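Local coordinates for thiamin pyrophosphokinase family protein (PDB 3MEL) that probably catalyses the transfer of a pyrophosphate group from ATP to thiamine and binds the product of that reaction, thiamine diphosphate, at residues Gly143-Pro148 with Ala197-Asp202; Val147-Asp152 with Val208-Asp213; Ala157-Thr162 with Pro184-Ser189. All blocks are in the same frame, centred on the assembly; numbering follows the deposited sequence.

Contact 1 (Gly143-Pro148 with Ala197-Asp202); sequences GSYIVP and AAFSFD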
ATOM      1  N   GLY A 143      23.182  -3.472  -1.925  1.00 41.21           N
ATOM      2  CA  GLY A 143      24.076  -4.598  -2.069  1.00 38.27           C
ATOM      3  C   GLY A 143      23.885  -5.220  -3.431  1.00 41.98           C
ATOM      4  O   GLY A 143      23.424  -4.559  -4.357  1.00 40.66           O
ATOM      5  N   SER A 144      24.241  -6.495  -3.549  1.00 41.56           N
ATOM      6  CA  SER A 144      24.037  -7.251  -4.778  1.00 42.99           C
ATOM      7  C   SER A 144      23.360  -8.559  -4.385  1.00 40.18           C
ATOM      8  O   SER A 144      23.806  -9.226  -3.464  1.00 39.45           O
ATOM      9  CB  SER A 144      25.375  -7.518  -5.468  1.00 45.66           C
ATOM     10  OG  SER A 144      26.167  -6.345  -5.515  1.00 49.32           O
ATOM     11  N   TYR A 145      22.282  -8.923  -5.070  1.00 37.51           N
ATOM     12  CA  TYR A 145      21.408  -9.973  -4.570  1.00 34.61           C
ATOM     13  C   TYR A 145      20.869 -10.926  -5.630  1.00 38.42           C
ATOM     14  O   TYR A 145      20.748 -10.576  -6.811  1.00 39.25           O
ATOM     15  CB  TYR A 145      20.241  -9.346  -3.790  1.00 36.24           C
ATOM     16  CG  TYR A 145      20.720  -8.436  -2.689  1.00 36.58           C
ATOM     17  CD1 TYR A 145      21.393  -8.949  -1.599  1.00 35.57           C
ATOM     18  CD2 TYR A 145      20.523  -7.066  -2.748  1.00 36.17           C
ATOM     19  CE1 TYR A 145      21.853  -8.135  -0.599  1.00 35.12           C
ATOM     20  CE2 TYR A 145      20.985  -6.246  -1.749  1.00 35.24           C
ATOM     21  CZ  TYR A 145      21.654  -6.792  -0.674  1.00 37.13           C
ATOM     22  OH  TYR A 145      22.130  -5.999   0.345  1.00 37.99           O
ATOM     23  N   ILE A 146      20.567 -12.146  -5.193  1.00 35.94           N
ATOM     24  CA  ILE A 146      19.795 -13.074  -6.005  1.00 39.99           C
ATOM     25  C   ILE A 146      18.398 -13.170  -5.399  1.00 38.07           C
ATOM     26  O   ILE A 146      18.236 -13.200  -4.181  1.00 43.36           O
ATOM     27  CB  ILE A 146      20.466 -14.471  -6.113  1.00 37.24           C
ATOM     28  CG1 ILE A 146      20.795 -15.000  -4.711  1.00 48.45           C
ATOM     29  CG2 ILE A 146      21.715 -14.384  -6.980  1.00 30.96           C
ATOM     30  CD1 ILE A 146      21.538 -16.352  -4.664  1.00 45.06           C
ATOM     31  N   VAL A 147      17.387 -13.182  -6.252  1.00 37.52           N
ATOM     32  CA  VAL A 147      16.016 -13.185  -5.791  1.00 34.33           C
ATOM     33  C   VAL A 147      15.331 -14.448  -6.287  1.00 37.85           C
ATOM     34  O   VAL A 147      14.860 -14.496  -7.425  1.00 40.38           O
ATOM     35  CB  VAL A 147      15.265 -11.946  -6.308  1.00 33.60           C
ATOM     36  CG1 VAL A 147      13.811 -11.983  -5.878  1.00 33.18           C
ATOM     37  CG2 VAL A 147      15.955 -10.672  -5.829  1.00 32.50           C
ATOM     38  N   PRO A 148      15.279 -15.483  -5.437  1.00 36.07           N
ATOM     39  CA  PRO A 148      14.712 -16.759  -5.887  1.00 39.21           C
ATOM     40  C   PRO A 148      13.206 -16.636  -6.099  1.00 37.87           C
ATOM     41  O   PRO A 148      12.508 -16.126  -5.225  1.00 33.61           O
ATOM     42  CB  PRO A 148      15.017 -17.719  -4.722  1.00 32.45           C
ATOM     43  CG  PRO A 148      16.037 -17.005  -3.869  1.00 31.32           C
ATOM     44  CD  PRO A 148      15.735 -15.545  -4.042  1.00 33.65           C
ATOM     45  N   ALA A 197      16.123 -14.067 -10.182  1.00 42.28           N
ATOM     46  CA  ALA A 197      16.540 -12.827 -10.814  1.00 40.10           C
ATOM     47  C   ALA A 197      17.682 -12.270  -9.986  1.00 37.74           C
ATOM     48  O   ALA A 197      18.021 -12.826  -8.948  1.00 35.04           O
ATOM     49  CB  ALA A 197      15.395 -11.863 -10.888  1.00 34.73           C
ATOM     50  N   ALA A 198      18.306 -11.200 -10.457  1.00 37.90           N
ATOM     51  CA  ALA A 198      19.343 -10.551  -9.671  1.00 39.35           C
ATOM     52  C   ALA A 198      19.283  -9.032  -9.836  1.00 39.19           C
ATOM     53  O   ALA A 198      18.712  -8.533 -10.806  1.00 38.52           O
ATOM     54  CB  ALA A 198      20.711 -11.088 -10.039  1.00 36.71           C
ATOM     55  N   PHE A 199      19.849  -8.305  -8.872  1.00 39.04           N
ATOM     56  CA  PHE A 199      19.856  -6.845  -8.905  1.00 39.04           C
ATOM     57  C   PHE A 199      20.811  -6.281  -7.867  1.00 40.46           C
ATOM     58  O   PHE A 199      21.151  -6.950  -6.892  1.00 39.69           O
ATOM     59  CB  PHE A 199      18.458  -6.289  -8.640  1.00 37.25           C
ATOM     60  CG  PHE A 199      18.080  -6.261  -7.178  1.00 34.93           C
ATOM     61  CD1 PHE A 199      18.151  -5.080  -6.450  1.00 36.36           C
ATOM     62  CD2 PHE A 199      17.650  -7.419  -6.532  1.00 38.32           C
ATOM     63  CE1 PHE A 199      17.797  -5.042  -5.097  1.00 36.96           C
ATOM     64  CE2 PHE A 199      17.287  -7.398  -5.170  1.00 38.86           C
ATOM     65  CZ  PHE A 199      17.361  -6.207  -4.452  1.00 33.91           C
ATOM     66  N   SER A 200      21.225  -5.035  -8.071  1.00 40.68           N
ATOM     67  CA  SER A 200      22.125  -4.369  -7.138  1.00 41.17           C
ATOM     68  C   SER A 200      21.937  -2.854  -7.164  1.00 41.81           C
ATOM     69  O   SER A 200      21.351  -2.306  -8.102  1.00 43.06           O
ATOM     70  CB  SER A 200      23.590  -4.751  -7.403  1.00 44.62           C
ATOM     71  OG  SER A 200      23.824  -4.999  -8.780  1.00 51.68           O
ATOM     72  N   PHE A 201      22.415  -2.198  -6.109  1.00 39.91           N
ATOM     73  CA  PHE A 201      22.278  -0.762  -5.949  1.00 38.28           C
ATOM     74  C   PHE A 201      23.149  -0.256  -4.802  1.00 43.47           C
ATOM     75  O   PHE A 201      23.573  -1.037  -3.942  1.00 44.62           O
ATOM     76  CB  PHE A 201      20.807  -0.363  -5.791  1.00 36.21           C
ATOM     77  CG  PHE A 201      20.149  -0.859  -4.528  1.00 37.31           C
ATOM     78  CD1 PHE A 201      19.932  -0.001  -3.458  1.00 38.40           C
ATOM     79  CD2 PHE A 201      19.700  -2.159  -4.425  1.00 36.69           C
ATOM     80  CE1 PHE A 201      19.313  -0.441  -2.306  1.00 37.79           C
ATOM     81  CE2 PHE A 201      19.076  -2.600  -3.272  1.00 39.13           C
ATOM     82  CZ  PHE A 201      18.886  -1.742  -2.211  1.00 35.55           C
ATOM     83  N   ASP A 202      23.434   1.043  -4.798  1.00 42.25           N
ATOM     84  CA  ASP A 202      24.426   1.598  -3.882  1.00 42.88           C
ATOM     85  C   ASP A 202      23.803   2.336  -2.717  1.00 42.98           C
ATOM     86  O   ASP A 202      24.425   2.464  -1.669  1.00 47.10           O
ATOM     87  CB  ASP A 202      25.360   2.571  -4.613  1.00 53.90           C
ATOM     88  CG  ASP A 202      26.249   1.891  -5.647  1.00 58.38           C
ATOM     89  OD1 ASP A 202      26.348   0.643  -5.654  1.00 53.48           O
ATOM     90  OD2 ASP A 202      26.854   2.633  -6.453  1.00 60.57           O
TER

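Contact 2 (Val147-Asp152 with Val208-Asp213); sequences VPKEPD and VIQSKD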
ATOM      1  N   VAL A 147      17.387 -13.182  -6.252  1.00 37.52           N
ATOM      2  CA  VAL A 147      16.016 -13.185  -5.791  1.00 34.33           C
ATOM      3  C   VAL A 147      15.331 -14.448  -6.287  1.00 37.85           C
ATOM      4  O   VAL A 147      14.860 -14.496  -7.425  1.00 40.38           O
ATOM      5  CB  VAL A 147      15.265 -11.946  -6.308  1.00 33.60           C
ATOM      6  CG1 VAL A 147      13.811 -11.983  -5.878  1.00 33.18           C
ATOM      7  CG2 VAL A 147      15.955 -10.672  -5.829  1.00 32.50           C
ATOM      8  N   PRO A 148      15.279 -15.483  -5.437  1.00 36.07           N
ATOM      9  CA  PRO A 148      14.712 -16.759  -5.887  1.00 39.21           C
ATOM     10  C   PRO A 148      13.206 -16.636  -6.099  1.00 37.87           C
ATOM     11  O   PRO A 148      12.508 -16.126  -5.225  1.00 33.61           O
ATOM     12  CB  PRO A 148      15.017 -17.719  -4.722  1.00 32.45           C
ATOM     13  CG  PRO A 148      16.037 -17.005  -3.869  1.00 31.32           C
ATOM     14  CD  PRO A 148      15.735 -15.545  -4.042  1.00 33.65           C
ATOM     15  N   LYS A 149      12.709 -17.099  -7.238  1.00 36.91           N
ATOM     16  CA  LYS A 149      11.288 -17.015  -7.498  1.00 35.47           C
ATOM     17  C   LYS A 149      10.455 -17.885  -6.560  1.00 39.41           C
ATOM     18  O   LYS A 149      10.793 -19.041  -6.278  1.00 39.19           O
ATOM     19  CB  LYS A 149      10.981 -17.400  -8.929  1.00 34.76           C
ATOM     20  CG  LYS A 149       9.505 -17.372  -9.241  1.00 34.80           C
ATOM     21  CD  LYS A 149       9.253 -17.968 -10.595  1.00 38.75           C
ATOM     22  CE  LYS A 149       7.806 -18.309 -10.781  1.00 40.65           C
ATOM     23  NZ  LYS A 149       7.090 -17.110 -11.238  1.00 38.47           N
ATOM     24  N   GLU A 150       9.356 -17.310  -6.080  1.00 40.88           N
ATOM     25  CA  GLU A 150       8.334 -18.046  -5.348  1.00 36.04           C
ATOM     26  C   GLU A 150       7.435 -18.784  -6.330  1.00 38.46           C
ATOM     27  O   GLU A 150       6.898 -18.183  -7.262  1.00 40.92           O
ATOM     28  CB  GLU A 150       7.540 -17.109  -4.444  1.00 31.35           C
ATOM     29  CG  GLU A 150       8.407 -16.536  -3.341  1.00 32.32           C
ATOM     30  CD  GLU A 150       7.611 -15.777  -2.288  1.00 39.47           C
ATOM     31  OE1 GLU A 150       6.360 -15.716  -2.427  1.00 36.70           O
ATOM     32  OE2 GLU A 150       8.240 -15.252  -1.325  1.00 32.08           O
ATOM     33  N   PRO A 151       7.281 -20.103  -6.128  1.00 39.97           N
ATOM     34  CA  PRO A 151       6.661 -20.987  -7.127  1.00 38.01           C
ATOM     35  C   PRO A 151       5.243 -20.579  -7.534  1.00 39.77           C
ATOM     36  O   PRO A 151       4.891 -20.734  -8.706  1.00 43.48           O
ATOM     37  CB  PRO A 151       6.646 -22.346  -6.435  1.00 33.91           C
ATOM     38  CG  PRO A 151       7.630 -22.232  -5.328  1.00 35.79           C
ATOM     39  CD  PRO A 151       7.659 -20.820  -4.898  1.00 30.24           C
ATOM     40  N   ASP A 152       4.455 -20.057  -6.593  1.00 38.58           N
ATOM     41  CA  ASP A 152       3.061 -19.675  -6.863  1.00 37.72           C
ATOM     42  C   ASP A 152       2.861 -18.239  -7.403  1.00 38.08           C
ATOM     43  O   ASP A 152       1.732 -17.801  -7.599  1.00 38.21           O
ATOM     44  CB  ASP A 152       2.210 -19.856  -5.602  1.00 34.41           C
ATOM     45  CG  ASP A 152       2.250 -18.630  -4.693  1.00 43.90           C
ATOM     46  OD1 ASP A 152       3.362 -18.236  -4.250  1.00 42.91           O
ATOM     47  OD2 ASP A 152       1.168 -18.052  -4.424  1.00 43.59           O
ATOM     48  N   VAL A 208      11.506  -5.644  -2.492  1.00 26.92           N
ATOM     49  CA  VAL A 208      11.248  -6.546  -3.587  1.00 27.65           C
ATOM     50  C   VAL A 208       9.886  -7.165  -3.331  1.00 28.10           C
ATOM     51  O   VAL A 208       9.629  -7.667  -2.231  1.00 30.75           O
ATOM     52  CB  VAL A 208      12.345  -7.605  -3.688  1.00 26.76           C
ATOM     53  CG1 VAL A 208      11.949  -8.694  -4.666  1.00 23.91           C
ATOM     54  CG2 VAL A 208      13.652  -6.948  -4.095  1.00 28.06           C
ATOM     55  N   ILE A 209       9.000  -7.104  -4.322  1.00 25.00           N
ATOM     56  CA  ILE A 209       7.655  -7.663  -4.167  1.00 26.61           C
ATOM     57  C   ILE A 209       7.314  -8.681  -5.243  1.00 25.80           C
ATOM     58  O   ILE A 209       7.458  -8.398  -6.424  1.00 28.25           O
ATOM     59  CB  ILE A 209       6.561  -6.561  -4.164  1.00 27.21           C
ATOM     60  CG1 ILE A 209       6.687  -5.662  -2.930  1.00 26.86           C
ATOM     61  CG2 ILE A 209       5.173  -7.180  -4.219  1.00 26.29           C
ATOM     62  CD1 ILE A 209       5.677  -4.543  -2.899  1.00 27.31           C
ATOM     63  N   GLN A 210       6.865  -9.865  -4.830  1.00 25.64           N
ATOM     64  CA  GLN A 210       6.377 -10.878  -5.762  1.00 26.34           C
ATOM     65  C   GLN A 210       4.885 -11.076  -5.569  1.00 27.63           C
ATOM     66  O   GLN A 210       4.422 -11.203  -4.449  1.00 31.39           O
ATOM     67  CB  GLN A 210       7.114 -12.200  -5.569  1.00 27.75           C
ATOM     68  CG  GLN A 210       8.607 -12.141  -5.884  1.00 30.91           C
ATOM     69  CD  GLN A 210       9.262 -13.519  -5.893  1.00 31.02           C
ATOM     70  OE1 GLN A 210      10.316 -13.715  -5.287  1.00 26.84           O
ATOM     71  NE2 GLN A 210       8.638 -14.472  -6.586  1.00 29.88           N
ATOM     72  N   SER A 211       4.136 -11.128  -6.662  1.00 26.83           N
ATOM     73  CA  SER A 211       2.685 -11.038  -6.587  1.00 28.33           C
ATOM     74  C   SER A 211       2.047 -11.905  -7.658  1.00 33.15           C
ATOM     75  O   SER A 211       2.751 -12.458  -8.496  1.00 33.77           O
ATOM     76  CB  SER A 211       2.250  -9.580  -6.758  1.00 31.74           C
ATOM     77  OG  SER A 211       2.909  -8.943  -7.860  1.00 33.89           O
ATOM     78  N   LYS A 212       0.721 -12.031  -7.622  1.00 33.99           N
ATOM     79  CA  LYS A 212      -0.029 -12.763  -8.651  1.00 41.64           C
ATOM     80  C   LYS A 212      -1.478 -12.291  -8.707  1.00 46.48           C
ATOM     81  O   LYS A 212      -1.929 -11.588  -7.806  1.00 40.11           O
ATOM     82  CB  LYS A 212      -0.014 -14.266  -8.384  1.00 42.43           C
ATOM     83  CG  LYS A 212      -0.911 -14.698  -7.225  1.00 41.50           C
ATOM     84  CD  LYS A 212      -0.783 -16.186  -6.951  1.00 42.31           C
ATOM     85  CE  LYS A 212      -1.437 -16.581  -5.637  1.00 47.15           C
ATOM     86  NZ  LYS A 212      -1.185 -18.018  -5.293  1.00 45.14           N
ATOM     87  N   ASP A 213      -2.220 -12.696  -9.737  1.00 46.82           N
ATOM     88  CA  ASP A 213      -3.580 -12.185  -9.886  1.00 50.47           C
ATOM     89  C   ASP A 213      -4.657 -12.926  -9.075  1.00 53.09           C
ATOM     90  O   ASP A 213      -4.404 -13.969  -8.479  1.00 48.52           O
ATOM     91  CB  ASP A 213      -3.972 -12.037 -11.361  1.00 58.81           C
ATOM     92  CG  ASP A 213      -3.405 -10.764 -11.991  1.00 58.37           C
ATOM     93  OD1 ASP A 213      -3.344  -9.714 -11.300  1.00 46.00           O
ATOM     94  OD2 ASP A 213      -3.018 -10.827 -13.182  1.00 56.62           O
TER

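Contact 3 (Ala157-Thr162 with Pro184-Ser189); sequences AYCCLT and PTSYAS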
ATOM      1  N   ALA A 157       8.696  -7.195  -8.679  1.00 27.34           N
ATOM      2  CA  ALA A 157       8.647  -5.748  -8.618  1.00 26.16           C
ATOM      3  C   ALA A 157       9.786  -5.208  -7.782  1.00 30.41           C
ATOM      4  O   ALA A 157      10.144  -5.766  -6.738  1.00 28.78           O
ATOM      5  CB  ALA A 157       7.336  -5.298  -8.061  1.00 24.64           C
ATOM      6  N   TYR A 158      10.382  -4.131  -8.267  1.00 29.33           N
ATOM      7  CA  TYR A 158      11.333  -3.393  -7.463  1.00 28.95           C
ATOM      8  C   TYR A 158      10.715  -2.058  -7.088  1.00 32.93           C
ATOM      9  O   TYR A 158      10.592  -1.140  -7.907  1.00 30.86           O
ATOM     10  CB  TYR A 158      12.661  -3.232  -8.189  1.00 29.32           C
ATOM     11  CG  TYR A 158      13.338  -4.559  -8.432  1.00 30.00           C
ATOM     12  CD1 TYR A 158      14.251  -5.073  -7.524  1.00 31.73           C
ATOM     13  CD2 TYR A 158      13.047  -5.307  -9.567  1.00 28.20           C
ATOM     14  CE1 TYR A 158      14.858  -6.305  -7.745  1.00 33.97           C
ATOM     15  CE2 TYR A 158      13.642  -6.506  -9.799  1.00 31.31           C
ATOM     16  CZ  TYR A 158      14.548  -7.010  -8.888  1.00 34.62           C
ATOM     17  OH  TYR A 158      15.132  -8.223  -9.140  1.00 34.26           O
ATOM     18  N   CYS A 159      10.277  -1.994  -5.838  1.00 33.37           N
ATOM     19  CA  CYS A 159       9.621  -0.822  -5.298  1.00 31.12           C
ATOM     20  C   CYS A 159      10.652  -0.048  -4.497  1.00 30.05           C
ATOM     21  O   CYS A 159      11.097  -0.503  -3.452  1.00 36.06           O
ATOM     22  CB  CYS A 159       8.461  -1.273  -4.428  1.00 28.49           C
ATOM     23  SG  CYS A 159       7.259  -2.235  -5.359  1.00 28.02           S
ATOM     24  N   CYS A 160      11.092   1.084  -5.025  1.00 27.74           N
ATOM     25  CA  CYS A 160      12.087   1.900  -4.349  1.00 31.64           C
ATOM     26  C   CYS A 160      11.397   2.798  -3.342  1.00 34.43           C
ATOM     27  O   CYS A 160      10.665   3.715  -3.723  1.00 36.61           O
ATOM     28  CB  CYS A 160      12.851   2.747  -5.360  1.00 32.39           C
ATOM     29  SG  CYS A 160      13.636   1.758  -6.631  1.00 38.11           S
ATOM     30  N   LEU A 161      11.618   2.539  -2.061  1.00 30.35           N
ATOM     31  CA  LEU A 161      10.906   3.271  -1.035  1.00 32.76           C
ATOM     32  C   LEU A 161      11.495   4.673  -0.875  1.00 38.37           C
ATOM     33  O   LEU A 161      10.833   5.613  -0.371  1.00 37.34           O
ATOM     34  CB  LEU A 161      10.938   2.498   0.275  1.00 31.68           C
ATOM     35  CG  LEU A 161      10.324   1.106   0.150  1.00 33.85           C
ATOM     36  CD1 LEU A 161      10.486   0.346   1.459  1.00 33.52           C
ATOM     37  CD2 LEU A 161       8.859   1.203  -0.284  1.00 29.88           C
ATOM     38  N   THR A 162      12.732   4.808  -1.333  1.00 32.88           N
ATOM     39  CA  THR A 162      13.444   6.061  -1.266  1.00 34.38           C
ATOM     40  C   THR A 162      14.116   6.287  -2.596  1.00 36.06           C
ATOM     41  O   THR A 162      14.231   5.362  -3.387  1.00 39.89           O
ATOM     42  CB  THR A 162      14.563   5.961  -0.263  1.00 33.65           C
ATOM     43  OG1 THR A 162      15.531   5.040  -0.768  1.00 34.90           O
ATOM     44  CG2 THR A 162      14.032   5.486   1.068  1.00 30.24           C
ATOM     45  N   PRO A 184      10.767   7.982  -4.848  1.00 32.39           N
ATOM     46  CA  PRO A 184      10.026   6.719  -4.806  1.00 32.85           C
ATOM     47  C   PRO A 184       9.423   6.286  -6.154  1.00 32.55           C
ATOM     48  O   PRO A 184       8.671   7.016  -6.780  1.00 34.83           O
ATOM     49  CB  PRO A 184       8.930   7.012  -3.785  1.00 33.02           C
ATOM     50  CG  PRO A 184       9.567   7.983  -2.840  1.00 31.08           C
ATOM     51  CD  PRO A 184      10.575   8.773  -3.618  1.00 32.97           C
ATOM     52  N   THR A 185       9.752   5.079  -6.590  1.00 36.59           N
ATOM     53  CA  THR A 185       9.297   4.573  -7.888  1.00 37.20           C
ATOM     54  C   THR A 185       9.035   3.081  -7.810  1.00 35.42           C
ATOM     55  O   THR A 185       9.865   2.327  -7.299  1.00 34.17           O
ATOM     56  CB  THR A 185      10.348   4.809  -8.990  1.00 32.79           C
ATOM     57  OG1 THR A 185      10.627   6.210  -9.098  1.00 37.27           O
ATOM     58  CG2 THR A 185       9.840   4.279 -10.314  1.00 26.25           C
ATOM     59  N   SER A 186       7.887   2.655  -8.321  1.00 34.88           N
ATOM     60  CA  SER A 186       7.502   1.253  -8.240  1.00 31.73           C
ATOM     61  C   SER A 186       7.612   0.598  -9.598  1.00 31.79           C
ATOM     62  O   SER A 186       6.688   0.685 -10.406  1.00 30.94           O
ATOM     63  CB  SER A 186       6.070   1.118  -7.719  1.00 32.41           C
ATOM     64  OG  SER A 186       5.699  -0.242  -7.583  1.00 36.02           O
ATOM     65  N   TYR A 187       8.748  -0.049  -9.851  1.00 32.25           N
ATOM     66  CA  TYR A 187       8.906  -0.848 -11.058  1.00 31.29           C
ATOM     67  C   TYR A 187       8.214  -2.203 -10.881  1.00 31.52           C
ATOM     68  O   TYR A 187       8.807  -3.186 -10.425  1.00 30.98           O
ATOM     69  CB  TYR A 187      10.371  -1.047 -11.400  1.00 31.38           C
ATOM     70  CG  TYR A 187      11.176   0.218 -11.525  1.00 30.82           C
ATOM     71  CD1 TYR A 187      11.259   0.895 -12.744  1.00 30.51           C
ATOM     72  CD2 TYR A 187      11.891   0.709 -10.442  1.00 26.32           C
ATOM     73  CE1 TYR A 187      12.015   2.041 -12.869  1.00 30.68           C
ATOM     74  CE2 TYR A 187      12.651   1.837 -10.553  1.00 28.63           C
ATOM     75  CZ  TYR A 187      12.711   2.513 -11.763  1.00 36.33           C
ATOM     76  OH  TYR A 187      13.478   3.659 -11.865  1.00 37.89           O
ATOM     77  N   ALA A 188       6.947  -2.224 -11.266  1.00 30.23           N
ATOM     78  CA  ALA A 188       6.058  -3.323 -10.995  1.00 30.72           C
ATOM     79  C   ALA A 188       5.793  -4.097 -12.264  1.00 32.14           C
ATOM     80  O   ALA A 188       6.156  -3.657 -13.346  1.00 36.47           O
ATOM     81  CB  ALA A 188       4.770  -2.788 -10.435  1.00 31.51           C
ATOM     82  N   SER A 189       5.176  -5.265 -12.120  1.00 36.25           N
ATOM     83  CA  SER A 189       4.793  -6.116 -13.256  1.00 37.51           C
ATOM     84  C   SER A 189       5.971  -6.635 -14.081  1.00 33.25           C
ATOM     85  O   SER A 189       5.813  -7.056 -15.214  1.00 37.21           O
ATOM     86  CB  SER A 189       3.760  -5.419 -14.142  1.00 34.76           C
ATOM     87  OG  SER A 189       2.706  -4.883 -13.343  1.00 40.23           O
TER

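Contact 1 (Gly143-Pro148 with Ala197-Asp202)
Tyr145 and Phe199 meet as an oblique aromatic pair, their ring planes 48° apart and their centroids 5.6 Å from each other. Tyr145 CD2 approaches Phe199 CZ at 3.7 Å, while Tyr145 CB reaches Phe199 CE2 at 3.8 Å, so both the ring and the methylene of Tyr145 touch the far end of the phenylalanine. Beside them, Val147 CG2 abuts the edge of the Phe199 ring, 3.6 Å from CE2. With Phe199 CG between its N and carbonyl carbon (chi1 80°), the ring leans toward 143-148, in touch with both Tyr145 and Val147. Further along, the Phe201 ring has Gly143 N over one face.

The antiparallel backbone pairing puts Tyr145, Val147, Ala197 and Phe199 on one face. Strands 144-148 and 197-200 run at 154° between their directions, with Tyr145-Phe199 and Val147-Ala197 as hydrogen-bonded pairs. Tyr145 N donates to Phe199 O at 2.9 Å, and Val147 N to Ala197 O at 2.8 Å; both pairs are closed by the reciprocal bond. Phe201 N also bonds to Gly143 O at 3.1 Å. Ser144, Ile146, Ala198 and Ser200 occupy the opposite, more exposed face.

The Tyr145 hydroxyl is tied to Ala141 O. Phe199 meets Tyr140 and Tyr158 edge-to-face and also packs on Leu167, Leu169, Ile206 and Val208. Strand 196-200 is the middle of a three-stranded antiparallel sheet, between 144-148 and 167-170, and its aromatic face lies against strands 206-211 and 155-160 of the large mixed sheet.

Contact 2 (Val147-Asp152 with Val208-Asp213)
A salt bridge joins Lys212 NZ to Asp152 OD2, modelled at 2.5 Å, a value too short to carry weight at this resolution. The two side chains cross at about a right angle: Lys212 leaves its backbone with CG between N and the carbonyl carbon (chi1 74°) and then runs extended, passing Asp152 O on its way to the carboxylate. Both residues lie beyond the ends of their strands, Asp152 itself exposed.

Gln210 is buried more deeply by this contact, and its amide end lies beside the backbone of Pro148 to Glu150. Pro148 O and Glu150 N are both near that end, but its orientation is uncertain; if the group is turned over, each may be a hydrogen bond. Either way the extended glutamine reaches across from strand 206-211 of the large mixed sheet to the end of strand 144-148 in the smaller antiparallel one, bridging the two layers of a beta-sandwich, the build expected of the thiamine-binding part of these enzymes. The two segments run in similar directions, 17° apart, but without backbone pairing; the CA atoms of Glu150 and Gln210 are 7.4 Å apart.

Glu150 lays its CB and CG beside the Gln210 amide, and its OE2 bonds to Ser136 OG. The Lys149 ammonium, in turn, is bound by Lys153 O. Among the buried valines, Val147 CG1 packs on Val208 CG1 at 4.0 Å, the two side chains pointing opposite ways, and Phe192 packs on both Lys149 and Gln210.

Contact 3 (Ala157-Thr162 with Pro184-Ser189)
Tyr187 presents the edge of its ring to strand 157-160, with Tyr158 O in the ring plane, 3.4 Å from Tyr187 CD2. Farther round the same rim, Cys160 SG lies 4.0 Å from Tyr187 CE2, a sulfur-aromatic contact at the edge. One face of the ring carries the Thr185 methyl, CG2, offset toward the rim. Tyr187 CG stands anti to its carbonyl carbon (chi1 -55°), a setting that keeps the ring alongside the neighbouring strand.

The strands are antiparallel, 178° apart in direction. Tyr158 and Tyr187 form a hydrogen-bonded pair, with Tyr158 N to Tyr187 O at 2.8 Å and Tyr187 N to Tyr158 O at 2.9 Å. Cys160 N also bonds to Thr185 O at 2.9 Å, but the return bond from Thr185 N is weak and this end of the pairing is loose. On the other face, Cys159 SG sits 3.4 Å from Ser186 OG.

That serine hydroxyl is bonded to Asp107 O of the second subunit, whose Trp114 also packs on Ser186. Strand 185-190 is the outermost of the mixed sheet within this chain; strand 155-160 lies between it and 206-211, while Cys160 and Tyr187 pack on Val181 of strand 179-181.

In the fold
Contact 1 pairs strands within the smaller sheet, contact 3 pairs strands at the margin of the large one, and contact 2 connects the two layers. Their centres lie about 14 to 15 Å apart. Contacts 1 and 2 share Val147, and Phe199 CZ touches Val208 CG2 at 3.8 Å; Val208 CG2 lies 3.9 Å from Tyr158 CE1 of contact 3. Ile209 N, 3.0 Å from Ala157 O, probably bonds contact 2 to contact 3. All three lie away from the thiamine diphosphate pocket of their own chain; contact 3 touches Asp107 of the second subunit, next in sequence to the counterpart of pocket residue His108. A magnesium ion remote from that pocket lies about 3 Å from the Ser200 side chain.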